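Long-range contact in DNA repair protein RecO (Deinococcus radiodurans, PDB 1U5K), which binds zinc and is probably involved in DNA repair and RecF-pathway recombination: residues L80-A92 against L120-A133. Residues are numbered along the deposited sequence; the frame is centred on the assembly and turned at random.
Sequences LPTLAEPERYAFA and LRGVAHQPDPEWVA
In the helical part of RecO, R88, near the start of helix 86-102, hydrogen-bonds the carbonyl of V123 in the last turn of helix 110-125 and that of Q126 just past its end. Its chain runs extended from CG to NE, with CG beside the backbone N (chi1 -59°), which brings NH1 between two acceptors lying near the guanidinium plane. NH1 donates to V123 O at 2.9 Å, from above that carbonyl's plane, and to Q126 O at 2.8 Å, a fairly straight bond; NH2 adds a weak bond to Q126 O. At another edge of the guanidinium, NE makes a salt bridge to OE1 of E85, the residue at the N-cap position of the same helix (2.9 Å), which helps fix the group's rotation. A methionine at R88 would probably leave V123 O and Q126 O without these donors and E85 without its charged mate.

One turn on, F91 is a knob in the hole formed by V123, P129, E130 and A133. E130 CA lies over one ring face, 3.7 Å from the centroid, a CH-pi contact, while F91 CD2 touches A133 CB. The E130 carboxylate turns away to R211 and W215 of helix 211-225. On the 3-10 segment before the helix, L83 CD2 packs on A124 CB (3.7 Å), and L80 divides its methyls, CD1 meeting L120 CB at 4.0 Å and CD2 touching H125 and A124 CB. The 86-92 part of helix 86-102 runs antiparallel to 120-125 (164°) and nearly parallel to 129-133 (7°), the up-down-up packing of an antiparallel helical bundle, with an arginine bound to the carbonyls where one helix ends.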
# COMPACT_ATOMS: atom_id res chain seq x y z
N LEU A 80 15.48 12.59 15.85
CA LEU A 80 15.08 11.71 16.94
C LEU A 80 15.77 10.36 16.67
O LEU A 80 15.19 9.48 16.02
CB LEU A 80 13.56 11.59 17.00
CG LEU A 80 12.75 12.86 17.24
CD1 LEU A 80 11.32 12.81 16.67
CD2 LEU A 80 12.65 13.18 18.73
N PRO A 81 17.00 10.21 17.14
CA PRO A 81 17.82 9.03 16.82
C PRO A 81 17.21 7.71 17.27
O PRO A 81 17.46 6.62 16.76
CB PRO A 81 19.14 9.26 17.59
CG PRO A 81 19.07 10.59 18.22
CD PRO A 81 17.70 11.19 17.99
N THR A 82 16.35 7.80 18.26
CA THR A 82 15.69 6.66 18.87
C THR A 82 14.62 6.03 17.94
O THR A 82 14.28 4.85 18.06
CB THR A 82 15.19 7.36 20.14
OG1 THR A 82 15.80 6.89 21.35
CG2 THR A 82 13.72 7.53 20.28
N LEU A 83 14.12 6.82 17.00
CA LEU A 83 13.31 6.30 15.89
C LEU A 83 13.98 5.24 15.03
O LEU A 83 13.31 4.55 14.27
CB LEU A 83 12.78 7.45 15.03
CG LEU A 83 11.78 8.39 15.70
CD1 LEU A 83 11.25 9.46 14.76
CD2 LEU A 83 10.66 7.61 16.38
N ALA A 84 15.29 5.06 15.18
CA ALA A 84 15.96 3.93 14.53
C ALA A 84 15.65 2.59 15.20
O ALA A 84 15.81 1.53 14.61
CB ALA A 84 17.46 4.16 14.43
N GLU A 85 15.14 2.61 16.43
CA GLU A 85 14.66 1.38 17.04
C GLU A 85 13.46 0.87 16.23
O GLU A 85 12.53 1.64 15.98
CB GLU A 85 14.27 1.61 18.50
CG GLU A 85 15.37 2.09 19.44
CD GLU A 85 14.83 2.50 20.79
OE1 GLU A 85 13.77 1.98 21.20
OE2 GLU A 85 15.44 3.36 21.47
N PRO A 86 13.47 -0.39 15.80
CA PRO A 86 12.45 -0.90 14.87
C PRO A 86 10.98 -0.70 15.26
O PRO A 86 10.16 -0.39 14.40
CB PRO A 86 12.78 -2.39 14.74
CG PRO A 86 14.22 -2.51 15.11
CD PRO A 86 14.50 -1.40 16.10
N GLU A 87 10.64 -0.87 16.53
CA GLU A 87 9.26 -0.67 16.97
C GLU A 87 8.82 0.80 16.90
O GLU A 87 7.70 1.11 16.50
CB GLU A 87 9.03 -1.22 18.38
CG GLU A 87 7.64 -0.88 18.89
CD GLU A 87 7.27 -1.52 20.21
OE1 GLU A 87 7.95 -1.21 21.21
OE2 GLU A 87 6.29 -2.30 20.24
N ARG A 88 9.72 1.69 17.30
CA ARG A 88 9.49 3.12 17.22
C ARG A 88 9.44 3.59 15.77
O ARG A 88 8.59 4.39 15.41
CB ARG A 88 10.56 3.87 18.02
CG ARG A 88 10.61 3.48 19.50
CD ARG A 88 11.52 4.33 20.33
NE ARG A 88 11.58 3.82 21.70
CZ ARG A 88 10.75 4.12 22.68
NH1 ARG A 88 9.76 4.99 22.50
NH2 ARG A 88 10.91 3.53 23.85
N TYR A 89 10.37 3.13 14.94
CA TYR A 89 10.33 3.44 13.52
C TYR A 89 8.96 3.10 12.93
O TYR A 89 8.39 3.91 12.21
CB TYR A 89 11.44 2.71 12.77
CG TYR A 89 11.60 3.14 11.34
CD1 TYR A 89 12.62 4.01 10.98
CD2 TYR A 89 10.78 2.63 10.33
CE1 TYR A 89 12.79 4.39 9.66
CE2 TYR A 89 10.95 3.00 9.01
CZ TYR A 89 11.98 3.87 8.69
OH TYR A 89 12.18 4.28 7.39
N ALA A 90 8.44 1.93 13.26
CA ALA A 90 7.18 1.42 12.72
C ALA A 90 6.02 2.35 13.04
O ALA A 90 5.19 2.59 12.17
CB ALA A 90 6.90 -0.01 13.20
N PHE A 91 5.96 2.87 14.26
CA PHE A 91 4.91 3.79 14.67
C PHE A 91 5.10 5.20 14.11
O PHE A 91 4.10 5.81 13.73
CB PHE A 91 4.68 3.73 16.19
CG PHE A 91 3.96 2.49 16.63
CD1 PHE A 91 4.60 1.53 17.41
CD2 PHE A 91 2.65 2.24 16.22
CE1 PHE A 91 3.95 0.33 17.74
CE2 PHE A 91 2.00 1.07 16.60
CZ PHE A 91 2.65 0.09 17.35
N ALA A 92 6.33 5.70 14.01
CA ALA A 92 6.62 6.95 13.33
C ALA A 92 6.13 6.86 11.89
O ALA A 92 5.52 7.79 11.37
CB ALA A 92 8.14 7.30 13.35
N LEU A 120 5.48 12.21 16.81
CA LEU A 120 6.81 11.66 16.59
C LEU A 120 7.70 11.70 17.84
O LEU A 120 8.40 10.74 18.13
CB LEU A 120 7.51 12.36 15.44
CG LEU A 120 6.89 12.22 14.05
CD1 LEU A 120 7.85 12.76 13.01
CD2 LEU A 120 6.43 10.82 13.70
N ARG A 121 7.71 12.81 18.56
CA ARG A 121 8.38 12.90 19.85
C ARG A 121 7.89 11.82 20.81
O ARG A 121 8.69 11.09 21.38
CB ARG A 121 8.18 14.29 20.45
CG ARG A 121 9.07 15.29 19.74
CD ARG A 121 9.21 16.64 20.40
NE ARG A 121 7.99 17.22 20.93
CZ ARG A 121 7.16 17.99 20.24
NH1 ARG A 121 7.34 18.23 18.94
NH2 ARG A 121 6.10 18.48 20.86
N GLY A 122 6.58 11.70 20.99
CA GLY A 122 5.99 10.64 21.79
C GLY A 122 6.39 9.23 21.41
O GLY A 122 6.67 8.41 22.29
N VAL A 123 6.40 8.92 20.12
CA VAL A 123 6.78 7.59 19.66
C VAL A 123 8.26 7.39 19.91
O VAL A 123 8.71 6.27 20.17
CB VAL A 123 6.44 7.41 18.16
CG1 VAL A 123 7.23 6.29 17.52
CG2 VAL A 123 4.94 7.19 17.98
N ALA A 124 9.02 8.47 19.81
CA ALA A 124 10.47 8.39 20.01
C ALA A 124 10.82 8.22 21.50
O ALA A 124 11.81 7.57 21.80
CB ALA A 124 11.14 9.63 19.47
N HIS A 125 10.03 8.80 22.40
CA HIS A 125 10.42 8.90 23.81
C HIS A 125 9.61 8.14 24.85
O HIS A 125 10.13 7.89 25.95
CB HIS A 125 10.44 10.37 24.23
CG HIS A 125 11.38 11.19 23.41
ND1 HIS A 125 12.65 10.77 23.13
CD2 HIS A 125 11.22 12.37 22.77
CE1 HIS A 125 13.26 11.68 22.39
NE2 HIS A 125 12.41 12.66 22.15
N GLN A 126 8.37 7.80 24.54
CA GLN A 126 7.46 7.20 25.51
C GLN A 126 7.54 5.67 25.58
O GLN A 126 7.93 5.01 24.61
CB GLN A 126 6.01 7.65 25.29
CG GLN A 126 5.71 9.14 25.40
CD GLN A 126 5.87 9.78 26.78
OE1 GLN A 126 5.24 10.79 27.06
NE2 GLN A 126 6.72 9.20 27.63
N PRO A 127 7.28 5.09 26.76
CA PRO A 127 7.32 3.64 26.92
C PRO A 127 6.38 2.81 26.02
O PRO A 127 6.76 1.69 25.71
CB PRO A 127 6.96 3.41 28.40
CG PRO A 127 6.89 4.74 29.08
CD PRO A 127 7.14 5.79 28.05
N ASP A 128 5.24 3.35 25.60
CA ASP A 128 4.21 2.63 24.87
C ASP A 128 3.90 3.39 23.57
O ASP A 128 2.94 4.17 23.49
CB ASP A 128 3.00 2.53 25.79
CG ASP A 128 1.93 1.60 25.27
OD1 ASP A 128 1.96 1.18 24.10
OD2 ASP A 128 1.00 1.26 26.03
N PRO A 129 4.76 3.24 22.57
CA PRO A 129 4.56 3.98 21.32
C PRO A 129 3.28 3.60 20.58
O PRO A 129 2.73 4.51 19.98
CB PRO A 129 5.84 3.74 20.53
CG PRO A 129 6.35 2.51 21.07
CD PRO A 129 6.02 2.48 22.55
N GLU A 130 2.78 2.37 20.69
CA GLU A 130 1.50 2.03 20.09
C GLU A 130 0.42 2.96 20.65
O GLU A 130 -0.42 3.46 19.89
CB GLU A 130 1.08 0.57 20.30
CG GLU A 130 -0.23 0.28 19.58
CD GLU A 130 -0.85 -1.06 19.89
OE1 GLU A 130 -0.46 -1.61 20.93
OE2 GLU A 130 -1.70 -1.58 19.13
N TRP A 131 0.46 3.19 21.96
CA TRP A 131 -0.56 4.00 22.61
C TRP A 131 -0.45 5.46 22.18
O TRP A 131 -1.46 6.15 21.98
CB TRP A 131 -0.56 3.87 24.14
CG TRP A 131 -1.72 4.58 24.76
CD1 TRP A 131 -1.67 5.63 25.61
CD2 TRP A 131 -3.11 4.32 24.54
NE1 TRP A 131 -2.94 6.05 25.93
CE2 TRP A 131 -3.84 5.25 25.29
CE3 TRP A 131 -3.82 3.38 23.77
CZ2 TRP A 131 -5.24 5.29 25.30
CZ3 TRP A 131 -5.18 3.44 23.75
CH2 TRP A 131 -5.89 4.36 24.54
N VAL A 132 0.78 5.95 22.03
CA VAL A 132 0.97 7.30 21.50
C VAL A 132 0.29 7.39 20.13
O VAL A 132 -0.45 8.33 19.85
CB VAL A 132 2.46 7.67 21.40
CG1 VAL A 132 2.68 9.06 20.83
CG2 VAL A 132 3.13 7.63 22.79
N ALA A 133 0.52 6.40 19.27
CA ALA A 133 -0.02 6.46 17.92
C ALA A 133 -1.54 6.37 17.89
O ALA A 133 -2.16 7.10 17.12
CB ALA A 133 0.62 5.38 17.04
O HOH W 1 13.40 6.55 23.86